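Long-range contacts in putative silent information regulator 2 (Leishmania infantum, PDB 5OL0), which probably catalyses the NAD-dependent removal of acetyl groups from lysine side chains of proteins, and so probably regulates gene expression: residues I36-G41 with G118-C123; A42-A47 with T125-G130; E144-F149 with E194-A199; F149-C154 with K186-F191. One frame throughout, in Å; residues are numbered along the deposited sequence.

In the fold
The four contacts run from the large Rossmann-type domain to the small zinc-binding module of a sirtuin. Contact 1 joins two neighbouring strands of the six-stranded parallel sheet through backbone bonds and aliphatic side chains. The loops that follow these two strands form contact 2, where hydroxyl, carboxylate and amide groups replace the hydrocarbon, in a region consistent with NAD binding. Contact 3 lies beside the bound peptide and depends on close hydrocarbon packing round a carbonyl. Contact 4, nested in the loop closed by contact 3 and sharing Phe-149 with it, reaches the antiparallel zinc-module sheet. All are largely buried; contacts 2 and 4 each include one exposed residue, and waters bridge contact 4.

Contact 1: I36-G41 with G118-C123; sequences ILVLVG and GRLLRC
Ile-36 overlaps the root of Arg-119, its CD1 lying 3.9 Å from Arg-119 CB where the two side chains cross at a slant. Just behind it the strands are joined by the backbone: Ile-36 N donates to Arg-119 O at 2.9 Å, and Leu-121 N returns a bond to Ile-36 O at 2.8 Å, approaching from above the carbonyl plane. A beta bulge then shifts the pairing by one residue, and Val-38 N meets Arg-122 O almost head-on, 3.0 Å away with 171° at the hydrogen. On the face that carries Ile-36, Val-38 places CG2 anti to its carbonyl carbon, against Leu-120 CD1 at 3.6 Å and at about a right angle to it. Further along, Val-40 CG2 touches Cys-123 SG at 3.8 Å. The other face carries Leu-37, whose CD1 rests on Arg-122 CB, while the guanidinium of Arg-122 reaches Asp-202 and Asp-207 in salt bridges. Strand 36-40 is an inner strand of the six-stranded parallel Rossmann sheet, between strands 120-125 and 213-217, with Val-38 and Val-40 packed against Ile-111 of helix 106-116.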
loop_
_atom_site.group_PDB
_atom_site.type_symbol
_atom_site.label_atom_id
_atom_site.label_comp_id
_atom_site.label_asym_id
_atom_site.label_seq_id
_atom_site.Cartn_x
_atom_site.Cartn_y
_atom_site.Cartn_z
ATOM N N ILE A 36 -5.166 -15.528 -2.911
ATOM C CA ILE A 36 -4.390 -14.802 -1.886
ATOM C C ILE A 36 -4.660 -13.295 -2.095
ATOM O O ILE A 36 -4.402 -12.759 -3.157
ATOM C CB ILE A 36 -2.882 -15.046 -1.912
ATOM C CG1 ILE A 36 -2.601 -16.546 -1.773
ATOM C CG2 ILE A 36 -2.180 -14.239 -0.809
ATOM C CD1 ILE A 36 -1.140 -16.967 -1.952
ATOM N N LEU A 37 -5.180 -12.650 -1.052
ATOM C CA LEU A 37 -5.341 -11.201 -1.045
ATOM C C LEU A 37 -4.110 -10.610 -0.367
ATOM O O LEU A 37 -3.800 -10.959 0.762
ATOM C CB LEU A 37 -6.595 -10.838 -0.289
ATOM C CG LEU A 37 -6.858 -9.348 -0.075
ATOM C CD1 LEU A 37 -7.227 -8.685 -1.373
ATOM C CD2 LEU A 37 -7.977 -9.191 0.915
ATOM N N VAL A 38 -3.404 -9.745 -1.078
ATOM C CA VAL A 38 -2.234 -9.122 -0.512
ATOM C C VAL A 38 -2.576 -7.682 -0.333
ATOM O O VAL A 38 -3.034 -7.011 -1.269
ATOM C CB VAL A 38 -1.004 -9.258 -1.440
ATOM C CG1 VAL A 38 0.273 -8.640 -0.784
ATOM C CG2 VAL A 38 -0.747 -10.707 -1.753
ATOM N N LEU A 39 -2.350 -7.202 0.867
ATOM C CA LEU A 39 -2.437 -5.781 1.222
ATOM C C LEU A 39 -1.078 -5.200 1.545
ATOM O O LEU A 39 -0.283 -5.809 2.286
ATOM C CB LEU A 39 -3.301 -5.605 2.480
ATOM C CG LEU A 39 -4.620 -6.347 2.474
ATOM C CD1 LEU A 39 -5.432 -6.003 3.706
ATOM C CD2 LEU A 39 -5.443 -6.027 1.231
ATOM N N VAL A 40 -0.831 -3.981 1.071
ATOM C CA VAL A 40 0.465 -3.396 1.110
ATOM C C VAL A 40 0.401 -2.008 1.689
ATOM O O VAL A 40 -0.460 -1.252 1.306
ATOM C CB VAL A 40 1.060 -3.311 -0.321
ATOM C CG1 VAL A 40 2.508 -2.862 -0.231
ATOM C CG2 VAL A 40 1.025 -4.650 -1.021
ATOM N N GLY A 41 1.317 -1.660 2.596
ATOM C CA GLY A 41 1.425 -0.280 3.103
ATOM C C GLY A 41 2.861 0.234 3.148
ATOM O O GLY A 41 3.746 -0.388 2.605
ATOM N N GLY A 118 -0.377 -17.916 -10.468
ATOM C CA GLY A 118 -1.816 -18.068 -10.423
ATOM C C GLY A 118 -2.371 -18.125 -8.992
ATOM O O GLY A 118 -3.409 -18.764 -8.784
ATOM N N ARG A 119 -1.683 -17.500 -8.006
ATOM C CA ARG A 119 -2.183 -17.481 -6.603
ATOM C C ARG A 119 -2.690 -16.116 -6.086
ATOM O O ARG A 119 -3.172 -16.035 -4.943
ATOM C CB ARG A 119 -1.128 -18.028 -5.677
ATOM C CG ARG A 119 -0.811 -19.505 -5.949
ATOM C CD ARG A 119 0.247 -19.967 -4.974
ATOM N NE ARG A 119 0.794 -21.274 -5.255
ATOM C CZ ARG A 119 0.196 -22.460 -5.052
ATOM N NH1 ARG A 119 -1.064 -22.589 -4.598
ATOM N NH2 ARG A 119 0.885 -23.564 -5.340
ATOM N N LEU A 120 -2.672 -15.075 -6.924
ATOM C CA LEU A 120 -3.042 -13.755 -6.457
ATOM C C LEU A 120 -4.437 -13.495 -6.792
ATOM O O LEU A 120 -4.751 -13.399 -7.937
ATOM C CB LEU A 120 -2.147 -12.706 -7.062
ATOM C CG LEU A 120 -2.291 -11.256 -6.568
ATOM C CD1 LEU A 120 -1.808 -11.110 -5.125
ATOM C CD2 LEU A 120 -1.449 -10.394 -7.458
ATOM N N LEU A 121 -5.306 -13.341 -5.791
ATOM C CA LEU A 121 -6.659 -12.859 -6.023
ATOM C C LEU A 121 -6.656 -11.336 -6.310
ATOM O O LEU A 121 -7.312 -10.836 -7.224
ATOM C CB LEU A 121 -7.479 -13.168 -4.820
ATOM C CG LEU A 121 -8.928 -12.702 -4.762
ATOM C CD1 LEU A 121 -9.818 -13.363 -5.829
ATOM C CD2 LEU A 121 -9.378 -12.992 -3.329
ATOM N N ARG A 122 -5.943 -10.572 -5.494
ATOM C CA ARG A 122 -5.895 -9.124 -5.712
ATOM C C ARG A 122 -4.787 -8.599 -4.856
ATOM O O ARG A 122 -4.521 -9.138 -3.779
ATOM C CB ARG A 122 -7.222 -8.467 -5.301
ATOM C CG ARG A 122 -7.565 -7.185 -6.071
ATOM C CD ARG A 122 -8.097 -7.580 -7.457
ATOM N NE ARG A 122 -8.378 -6.407 -8.306
ATOM C CZ ARG A 122 -9.564 -5.757 -8.334
ATOM N NH1 ARG A 122 -10.575 -6.107 -7.550
ATOM N NH2 ARG A 122 -9.732 -4.717 -9.130
ATOM N N CYS A 123 -4.133 -7.571 -5.347
ATOM C CA CYS A 123 -3.192 -6.825 -4.545
ATOM C C CYS A 123 -3.803 -5.446 -4.319
ATOM O O CYS A 123 -4.126 -4.742 -5.290
ATOM C CB CYS A 123 -1.846 -6.662 -5.275
ATOM S SG CYS A 123 -0.694 -5.628 -4.312
#

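Contact 2: A42-A47 with T125-G130; sequences AGASVA and TQNIDG
Ser-45 holds OG beside its own backbone N (chi1 -64°), while Asp-129 has CG between its backbone N and carbonyl carbon (chi1 56°), and these two settings bring the hydroxyl to one oxygen of the carboxylate. The loops involved follow strands 36-40 and 120-125 of the Rossmann-type sheet, at the strand ends where dinucleotide-binding folds place their ligand. Residues Gln-126 to Asp-129 probably bind NAD, as in a close relative. Ser-45 OG donates to Asp-129 OD2 at 2.7 Å, meeting that oxygen on its syn side but 23° out of the carboxylate plane. His-108 NE2 is a second hydrogen-bonding partner of the hydroxyl, so OG is gripped from two residues. Asp-129 is fixed on its own side too, because OD1 accepts from the backbone N of Leu-131 in an Asx turn leading into helix 131-134.

Asn-127 lies between Ala-42 and Ser-45 with its amide pointed at the other segment. Its OD1 comes to 2.9 Å from Ala-42 N and its ND2 to 3.3 Å from Ser-45 OG, yet neither pair has the angles of a hydrogen bond; ND2 makes a weak one to Gly-41 O. The backbone of Asn-127 is steadied by an ST turn, in which Thr-125 OG1, itself hydrogen-bonded to Glu-132, accepts from Asn-127 N at 3.0 Å.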
loop_
_atom_site.group_PDB
_atom_site.type_symbol
_atom_site.label_atom_id
_atom_site.label_comp_id
_atom_site.label_asym_id
_atom_site.label_seq_id
_atom_site.Cartn_x
_atom_site.Cartn_y
_atom_site.Cartn_z
ATOM N N ALA A 42 3.098 1.312 3.909
ATOM C CA ALA A 42 4.331 2.095 3.853
ATOM C C ALA A 42 5.565 1.251 4.252
ATOM O O ALA A 42 6.652 1.452 3.715
ATOM C CB ALA A 42 4.229 3.306 4.753
ATOM N N GLY A 43 5.371 0.310 5.160
ATOM C CA GLY A 43 6.465 -0.595 5.576
ATOM C C GLY A 43 7.143 -1.369 4.452
ATOM O O GLY A 43 8.328 -1.608 4.555
ATOM N N ALA A 44 6.406 -1.708 3.380
ATOM C CA ALA A 44 6.891 -2.441 2.203
ATOM C C ALA A 44 7.850 -1.670 1.336
ATOM O O ALA A 44 8.581 -2.244 0.538
ATOM C CB ALA A 44 5.695 -2.851 1.336
ATOM N N SER A 45 7.795 -0.352 1.424
ATOM C CA SER A 45 8.580 0.462 0.510
ATOM C C SER A 45 9.752 1.237 1.149
ATOM O O SER A 45 10.543 1.850 0.406
ATOM C CB SER A 45 7.651 1.407 -0.194
ATOM O OG SER A 45 6.774 0.619 -0.967
ATOM N N VAL A 46 9.887 1.155 2.474
ATOM C CA VAL A 46 11.094 1.652 3.183
ATOM C C VAL A 46 12.368 1.200 2.521
ATOM O O VAL A 46 13.255 2.019 2.232
ATOM C CB VAL A 46 11.129 1.133 4.646
ATOM C CG1 VAL A 46 12.422 1.555 5.398
ATOM C CG2 VAL A 46 9.904 1.620 5.372
ATOM N N ALA A 47 12.469 -0.095 2.228
ATOM C CA ALA A 47 13.664 -0.614 1.568
ATOM C C ALA A 47 13.899 0.010 0.161
ATOM O O ALA A 47 14.972 -0.038 -0.338
ATOM C CB ALA A 47 13.648 -2.139 1.479
ATOM N N THR A 125 -3.097 -1.845 -2.404
ATOM C CA THR A 125 -2.021 -1.070 -1.770
ATOM C C THR A 125 -2.555 0.281 -1.320
ATOM O O THR A 125 -3.343 0.903 -1.983
ATOM C CB THR A 125 -0.842 -0.882 -2.737
ATOM O OG1 THR A 125 0.206 -0.149 -2.108
ATOM C CG2 THR A 125 -1.234 -0.161 -4.067
ATOM N N GLN A 126 -2.161 0.709 -0.158
ATOM C CA GLN A 126 -2.413 2.045 0.282
ATOM C C GLN A 126 -1.222 2.975 -0.016
ATOM O O GLN A 126 -1.328 4.167 0.182
ATOM C CB GLN A 126 -2.771 2.059 1.769
ATOM C CG GLN A 126 -1.781 1.579 2.777
ATOM C CD GLN A 126 -2.383 1.638 4.183
ATOM O OE1 GLN A 126 -2.948 2.626 4.585
ATOM N NE2 GLN A 126 -2.267 0.619 4.889
ATOM N N ASN A 127 -0.143 2.440 -0.574
ATOM C CA ASN A 127 0.995 3.249 -0.966
ATOM C C ASN A 127 0.663 4.023 -2.259
ATOM O O ASN A 127 -0.188 3.605 -3.109
ATOM C CB ASN A 127 2.234 2.379 -1.151
ATOM C CG ASN A 127 2.752 1.799 0.136
ATOM O OD1 ASN A 127 2.443 2.299 1.249
ATOM N ND2 ASN A 127 3.632 0.776 0.006
ATOM N N ILE A 128 1.347 5.156 -2.419
ATOM C CA ILE A 128 1.122 6.005 -3.590
ATOM C C ILE A 128 2.364 6.048 -4.437
ATOM O O ILE A 128 2.540 6.954 -5.234
ATOM C CB ILE A 128 0.651 7.383 -3.146
ATOM C CG1 ILE A 128 1.708 8.147 -2.307
ATOM C CG2 ILE A 128 -0.612 7.213 -2.341
ATOM C CD1 ILE A 128 1.174 9.477 -1.779
ATOM N N ASP A 129 3.221 5.034 -4.279
ATOM C CA ASP A 129 4.520 5.040 -4.944
ATOM C C ASP A 129 4.527 4.320 -6.283
ATOM O O ASP A 129 5.552 4.261 -6.907
ATOM C CB ASP A 129 5.604 4.514 -3.990
ATOM C CG ASP A 129 5.309 3.096 -3.416
ATOM O OD1 ASP A 129 4.645 2.281 -4.114
ATOM O OD2 ASP A 129 5.762 2.804 -2.252
ATOM N N GLY A 130 3.426 3.679 -6.683
ATOM C CA GLY A 130 3.397 2.902 -7.919
ATOM C C GLY A 130 4.351 1.700 -8.050
ATOM O O GLY A 130 4.516 1.125 -9.144
#

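Contact 3: E144-F149 with E194-A199; sequences EAHGSF and ENLPDA
Glu-144 O accepts a hydrogen bond from Gly-147 N at 3.1 Å and is touched across the contact by Pro-197. The bond ties a type I beta turn running from Glu-144 to Gly-147, which carries His-146, probably the proton acceptor of the sirtuin active site. Across from the turn, residues 194-197 lead into helix 198-207.

The proline ring spans two successive carbonyls. Pro-197 CG lies 3.8 Å from Glu-144 O, and Pro-197 CD approaches Ala-145 O to 3.2 Å. Hydrocarbon surrounds this second oxygen, with Leu-196 CG 3.4 Å from Ala-145 O, and it is buried without a hydrogen-bonding partner. Leu-196 holds CG beside its own backbone N, anti to the carbonyl carbon (chi1 -86°), a setting that brings CD2 both to Ala-145 CB and to the imidazole. A hydrogen bond between its ND1 and Gln-126 O also positions His-146.

The bound acetylated peptide packs against this contact. Its modified side chain touches both His-146 and Leu-196, Glu-194 makes backbone hydrogen bonds to it, and a basic side chain of the peptide forms a salt bridge with Asp-198. The turn and the segment leading into helix 198-207 both contribute to the substrate-binding site. The imidazole is met near its plane, at an edge, where His-146 CD2 lies 4.2 Å from Leu-196 CD2.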
loop_
_atom_site.group_PDB
_atom_site.type_symbol
_atom_site.label_atom_id
_atom_site.label_comp_id
_atom_site.label_asym_id
_atom_site.label_seq_id
_atom_site.Cartn_x
_atom_site.Cartn_y
_atom_site.Cartn_z
ATOM N N GLU A 144 -4.718 0.327 -6.655
ATOM C CA GLU A 144 -4.057 1.495 -6.051
ATOM C C GLU A 144 -5.123 2.225 -5.317
ATOM O O GLU A 144 -5.681 3.158 -5.856
ATOM C CB GLU A 144 -3.413 2.386 -7.150
ATOM C CG GLU A 144 -2.105 1.771 -7.634
ATOM C CD GLU A 144 -1.414 2.452 -8.812
ATOM O OE1 GLU A 144 -2.120 2.987 -9.670
ATOM O OE2 GLU A 144 -0.163 2.403 -8.909
ATOM N N ALA A 145 -5.431 1.800 -4.087
ATOM C CA ALA A 145 -6.583 2.325 -3.398
ATOM C C ALA A 145 -6.542 3.817 -3.038
ATOM O O ALA A 145 -7.595 4.421 -2.816
ATOM C CB ALA A 145 -6.846 1.514 -2.136
ATOM N N HIS A 146 -5.339 4.380 -2.973
ATOM C CA HIS A 146 -5.104 5.785 -2.716
ATOM C C HIS A 146 -4.444 6.507 -3.856
ATOM O O HIS A 146 -3.835 7.541 -3.648
ATOM C CB HIS A 146 -4.239 5.943 -1.488
ATOM C CG HIS A 146 -4.934 5.495 -0.242
ATOM N ND1 HIS A 146 -4.258 5.182 0.921
ATOM C CD2 HIS A 146 -6.247 5.297 0.018
ATOM C CE1 HIS A 146 -5.125 4.782 1.828
ATOM N NE2 HIS A 146 -6.339 4.836 1.302
ATOM N N GLY A 147 -4.569 5.946 -5.039
ATOM C CA GLY A 147 -3.992 6.519 -6.267
ATOM C C GLY A 147 -2.497 6.507 -6.307
ATOM O O GLY A 147 -1.868 5.670 -5.659
ATOM N N SER A 148 -1.933 7.452 -7.071
ATOM C CA SER A 148 -0.485 7.573 -7.284
ATOM C C SER A 148 -0.176 8.827 -8.097
ATOM O O SER A 148 -1.122 9.596 -8.491
ATOM C CB SER A 148 0.050 6.362 -8.091
ATOM O OG SER A 148 -0.218 6.516 -9.492
ATOM N N PHE A 149 1.134 9.026 -8.342
ATOM C CA PHE A 149 1.663 10.178 -9.125
ATOM C C PHE A 149 1.751 9.943 -10.633
ATOM O O PHE A 149 2.506 10.633 -11.378
ATOM C CB PHE A 149 3.014 10.616 -8.577
ATOM C CG PHE A 149 2.934 11.390 -7.277
ATOM C CD1 PHE A 149 2.437 10.799 -6.118
ATOM C CD2 PHE A 149 3.380 12.694 -7.203
ATOM C CE1 PHE A 149 2.360 11.526 -4.928
ATOM C CE2 PHE A 149 3.269 13.435 -6.035
ATOM C CZ PHE A 149 2.760 12.845 -4.888
ATOM N N GLU A 194 -11.537 12.620 0.185
ATOM C CA GLU A 194 -11.890 12.301 -1.189
ATOM C C GLU A 194 -12.432 10.889 -1.298
ATOM O O GLU A 194 -12.162 10.026 -0.439
ATOM C CB GLU A 194 -10.653 12.377 -2.080
ATOM C CG GLU A 194 -10.627 13.416 -3.154
ATOM C CD GLU A 194 -9.315 13.345 -3.977
ATOM O OE1 GLU A 194 -8.218 13.763 -3.458
ATOM O OE2 GLU A 194 -9.373 12.852 -5.144
ATOM N N ASN A 195 -13.097 10.619 -2.415
ATOM C CA ASN A 195 -13.593 9.277 -2.695
ATOM C C ASN A 195 -12.460 8.338 -3.084
ATOM O O ASN A 195 -11.541 8.749 -3.701
ATOM C CB ASN A 195 -14.636 9.303 -3.818
ATOM C CG ASN A 195 -15.914 9.961 -3.379
ATOM O OD1 ASN A 195 -16.583 9.501 -2.461
ATOM N ND2 ASN A 195 -16.229 11.069 -4.004
ATOM N N LEU A 196 -12.510 7.084 -2.670
ATOM C CA LEU A 196 -11.527 6.101 -3.178
ATOM C C LEU A 196 -11.997 5.617 -4.556
ATOM O O LEU A 196 -13.190 5.701 -4.871
ATOM C CB LEU A 196 -11.417 4.900 -2.256
ATOM C CG LEU A 196 -10.425 5.074 -1.109
ATOM C CD1 LEU A 196 -10.979 6.042 -0.034
ATOM C CD2 LEU A 196 -10.110 3.689 -0.481
ATOM N N PRO A 197 -11.098 5.061 -5.364
ATOM C CA PRO A 197 -11.631 4.544 -6.667
ATOM C C PRO A 197 -12.549 3.337 -6.532
ATOM O O PRO A 197 -12.494 2.588 -5.558
ATOM C CB PRO A 197 -10.350 4.182 -7.431
ATOM C CG PRO A 197 -9.356 3.819 -6.330
ATOM C CD PRO A 197 -9.694 4.702 -5.155
ATOM N N ASP A 198 -13.405 3.158 -7.526
ATOM C CA ASP A 198 -14.346 2.052 -7.629
ATOM C C ASP A 198 -13.726 0.696 -7.424
ATOM O O ASP A 198 -14.331 -0.193 -6.861
ATOM C CB ASP A 198 -14.910 2.000 -9.068
ATOM C CG ASP A 198 -15.985 3.032 -9.335
ATOM O OD1 ASP A 198 -16.745 3.381 -8.417
ATOM O OD2 ASP A 198 -16.124 3.429 -10.517
ATOM N N ALA A 199 -12.539 0.526 -7.991
ATOM C CA ALA A 199 -11.856 -0.707 -7.903
ATOM C C ALA A 199 -11.536 -1.094 -6.446
ATOM O O ALA A 199 -11.409 -2.295 -6.139
ATOM C CB ALA A 199 -10.588 -0.640 -8.721
#

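Contact 4: F149-C154 with K186-F191; sequences FAAAAC and KPNVVF. With ZN (zinc ion), chain E.
Ala-153 and Lys-186 form an antiparallel hydrogen-bonded pair: Ala-153 N donates to Lys-186 O at 2.9 Å (165° at the hydrogen), and Lys-186 N donates to Ala-153 O at 3.1 Å (168°). A third backbone bond, Asn-188 N to Ala-151 O at 2.9 Å, continues the pairing past Pro-187. The lysine ammonium turns back to its own segment, where Lys-186 NZ bonds Val-189 O at 2.8 Å; it also forms a salt bridge with Glu-194, beyond the segment. Two waters extend the polar network. One links Ala-152 O to Asn-188 ND2, and the other accepts from Lys-186 NZ close to Ala-153 O and Asn-188 OD1. The asparagine amide lies along the alanine strand, with Asn-188 OD1 3.2 Å from Ala-153 CB and ND2 on the side of Ala-151 CB.

Beyond the strands, Pro-187 CB lies over one face of the Phe-149 ring, toward its rim, in a CH-pi contact, 4.2 Å from the ring centroid and 18° off its normal. Val-189 CG2 comes obliquely to Phe-149 CE1 at 3.5 Å, and Trp-98 meets the same ring edge-to-face.

At its far end strand 151-154 delivers Cys-154, whose SG binds zinc at 2.3 Å together with Cys-157, Cys-178 and Cys-181. A three-stranded antiparallel sheet carrying a four-cysteine zinc site is characteristic of the small zinc-binding domain of sirtuins.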
loop_
_atom_site.group_PDB
_atom_site.type_symbol
_atom_site.label_atom_id
_atom_site.label_comp_id
_atom_site.label_asym_id
_atom_site.label_seq_id
_atom_site.Cartn_x
_atom_site.Cartn_y
_atom_site.Cartn_z
ATOM N N PHE A 149 1.134 9.026 -8.342
ATOM C CA PHE A 149 1.663 10.178 -9.125
ATOM C C PHE A 149 1.751 9.943 -10.633
ATOM O O PHE A 149 2.506 10.633 -11.378
ATOM C CB PHE A 149 3.014 10.616 -8.577
ATOM C CG PHE A 149 2.934 11.390 -7.277
ATOM C CD1 PHE A 149 2.437 10.799 -6.118
ATOM C CD2 PHE A 149 3.380 12.694 -7.203
ATOM C CE1 PHE A 149 2.360 11.526 -4.928
ATOM C CE2 PHE A 149 3.269 13.435 -6.035
ATOM C CZ PHE A 149 2.760 12.845 -4.888
ATOM N N ALA A 150 0.953 9.010 -11.110
ATOM C CA ALA A 150 1.041 8.602 -12.498
ATOM C C ALA A 150 0.196 9.462 -13.398
ATOM O O ALA A 150 0.451 9.449 -14.577
ATOM C CB ALA A 150 0.647 7.146 -12.649
ATOM N N ALA A 151 -0.813 10.149 -12.846
ATOM C CA ALA A 151 -1.772 10.984 -13.601
ATOM C C ALA A 151 -2.179 12.105 -12.647
ATOM O O ALA A 151 -1.835 12.060 -11.462
ATOM C CB ALA A 151 -3.006 10.182 -14.022
ATOM N N ALA A 152 -2.862 13.109 -13.173
ATOM C CA ALA A 152 -3.202 14.293 -12.413
ATOM C C ALA A 152 -4.582 14.787 -12.840
ATOM O O ALA A 152 -5.036 14.476 -13.965
ATOM C CB ALA A 152 -2.148 15.381 -12.654
ATOM N N ALA A 153 -5.210 15.599 -11.989
ATOM C CA ALA A 153 -6.564 16.101 -12.287
ATOM C C ALA A 153 -6.926 17.284 -11.403
ATOM O O ALA A 153 -6.388 17.441 -10.290
ATOM C CB ALA A 153 -7.613 14.965 -12.107
ATOM N N CYS A 154 -7.833 18.124 -11.901
ATOM C CA CYS A 154 -8.441 19.189 -11.085
ATOM C C CYS A 154 -9.267 18.654 -9.923
ATOM O O CYS A 154 -10.087 17.766 -10.097
ATOM C CB CYS A 154 -9.391 20.016 -11.940
ATOM S SG CYS A 154 -10.135 21.411 -11.047
ATOM N N LYS A 186 -3.892 18.466 -8.695
ATOM C CA LYS A 186 -2.946 17.611 -8.021
ATOM C C LYS A 186 -2.834 16.294 -8.741
ATOM O O LYS A 186 -3.739 15.931 -9.531
ATOM C CB LYS A 186 -3.315 17.420 -6.547
ATOM C CG LYS A 186 -4.676 16.797 -6.303
ATOM C CD LYS A 186 -4.687 16.164 -4.915
ATOM C CE LYS A 186 -6.074 15.627 -4.611
ATOM N NZ LYS A 186 -6.426 14.444 -5.447
ATOM N N PRO A 187 -1.729 15.566 -8.479
ATOM C CA PRO A 187 -1.679 14.159 -8.889
ATOM C C PRO A 187 -2.834 13.412 -8.312
ATOM O O PRO A 187 -3.402 13.860 -7.275
ATOM C CB PRO A 187 -0.379 13.667 -8.290
ATOM C CG PRO A 187 0.454 14.874 -8.179
ATOM C CD PRO A 187 -0.495 15.975 -7.788
ATOM N N ASN A 188 -3.208 12.319 -8.948
ATOM C CA ASN A 188 -4.402 11.542 -8.572
ATOM C C ASN A 188 -4.084 10.671 -7.388
ATOM O O ASN A 188 -4.211 9.456 -7.448
ATOM C CB ASN A 188 -4.974 10.718 -9.767
ATOM C CG ASN A 188 -5.666 11.607 -10.821
ATOM O OD1 ASN A 188 -5.877 12.815 -10.592
ATOM N ND2 ASN A 188 -5.984 11.038 -11.994
ATOM N N VAL A 189 -3.584 11.292 -6.332
ATOM C CA VAL A 189 -3.530 10.681 -4.997
ATOM C C VAL A 189 -4.866 10.937 -4.337
ATOM O O VAL A 189 -5.363 12.018 -4.429
ATOM C CB VAL A 189 -2.417 11.280 -4.146
ATOM C CG1 VAL A 189 -2.454 10.717 -2.736
ATOM C CG2 VAL A 189 -1.090 10.928 -4.783
ATOM N N VAL A 190 -5.463 9.925 -3.704
ATOM C CA VAL A 190 -6.666 10.121 -2.913
ATOM C C VAL A 190 -6.269 10.852 -1.604
ATOM O O VAL A 190 -5.450 10.370 -0.816
ATOM C CB VAL A 190 -7.398 8.794 -2.616
ATOM C CG1 VAL A 190 -8.710 9.049 -1.811
ATOM C CG2 VAL A 190 -7.747 8.056 -3.891
ATOM N N PHE A 191 -6.852 12.023 -1.378
ATOM C CA PHE A 191 -6.586 12.780 -0.154
ATOM C C PHE A 191 -7.648 12.446 0.880
ATOM O O PHE A 191 -8.778 11.990 0.536
ATOM C CB PHE A 191 -6.620 14.289 -0.435
ATOM C CG PHE A 191 -5.315 14.865 -0.915
ATOM C CD1 PHE A 191 -4.408 14.113 -1.666
ATOM C CD2 PHE A 191 -4.982 16.180 -0.611
ATOM C CE1 PHE A 191 -3.221 14.643 -2.101
ATOM C CE2 PHE A 191 -3.803 16.730 -1.073
ATOM C CZ PHE A 191 -2.919 15.964 -1.810
HETATM ZN ZN ZN E . -11.301 22.241 -12.877
HETATM O O HOH W 1 -6.752 12.388 -14.613
HETATM O O HOH W 2 -6.578 14.881 -8.421
#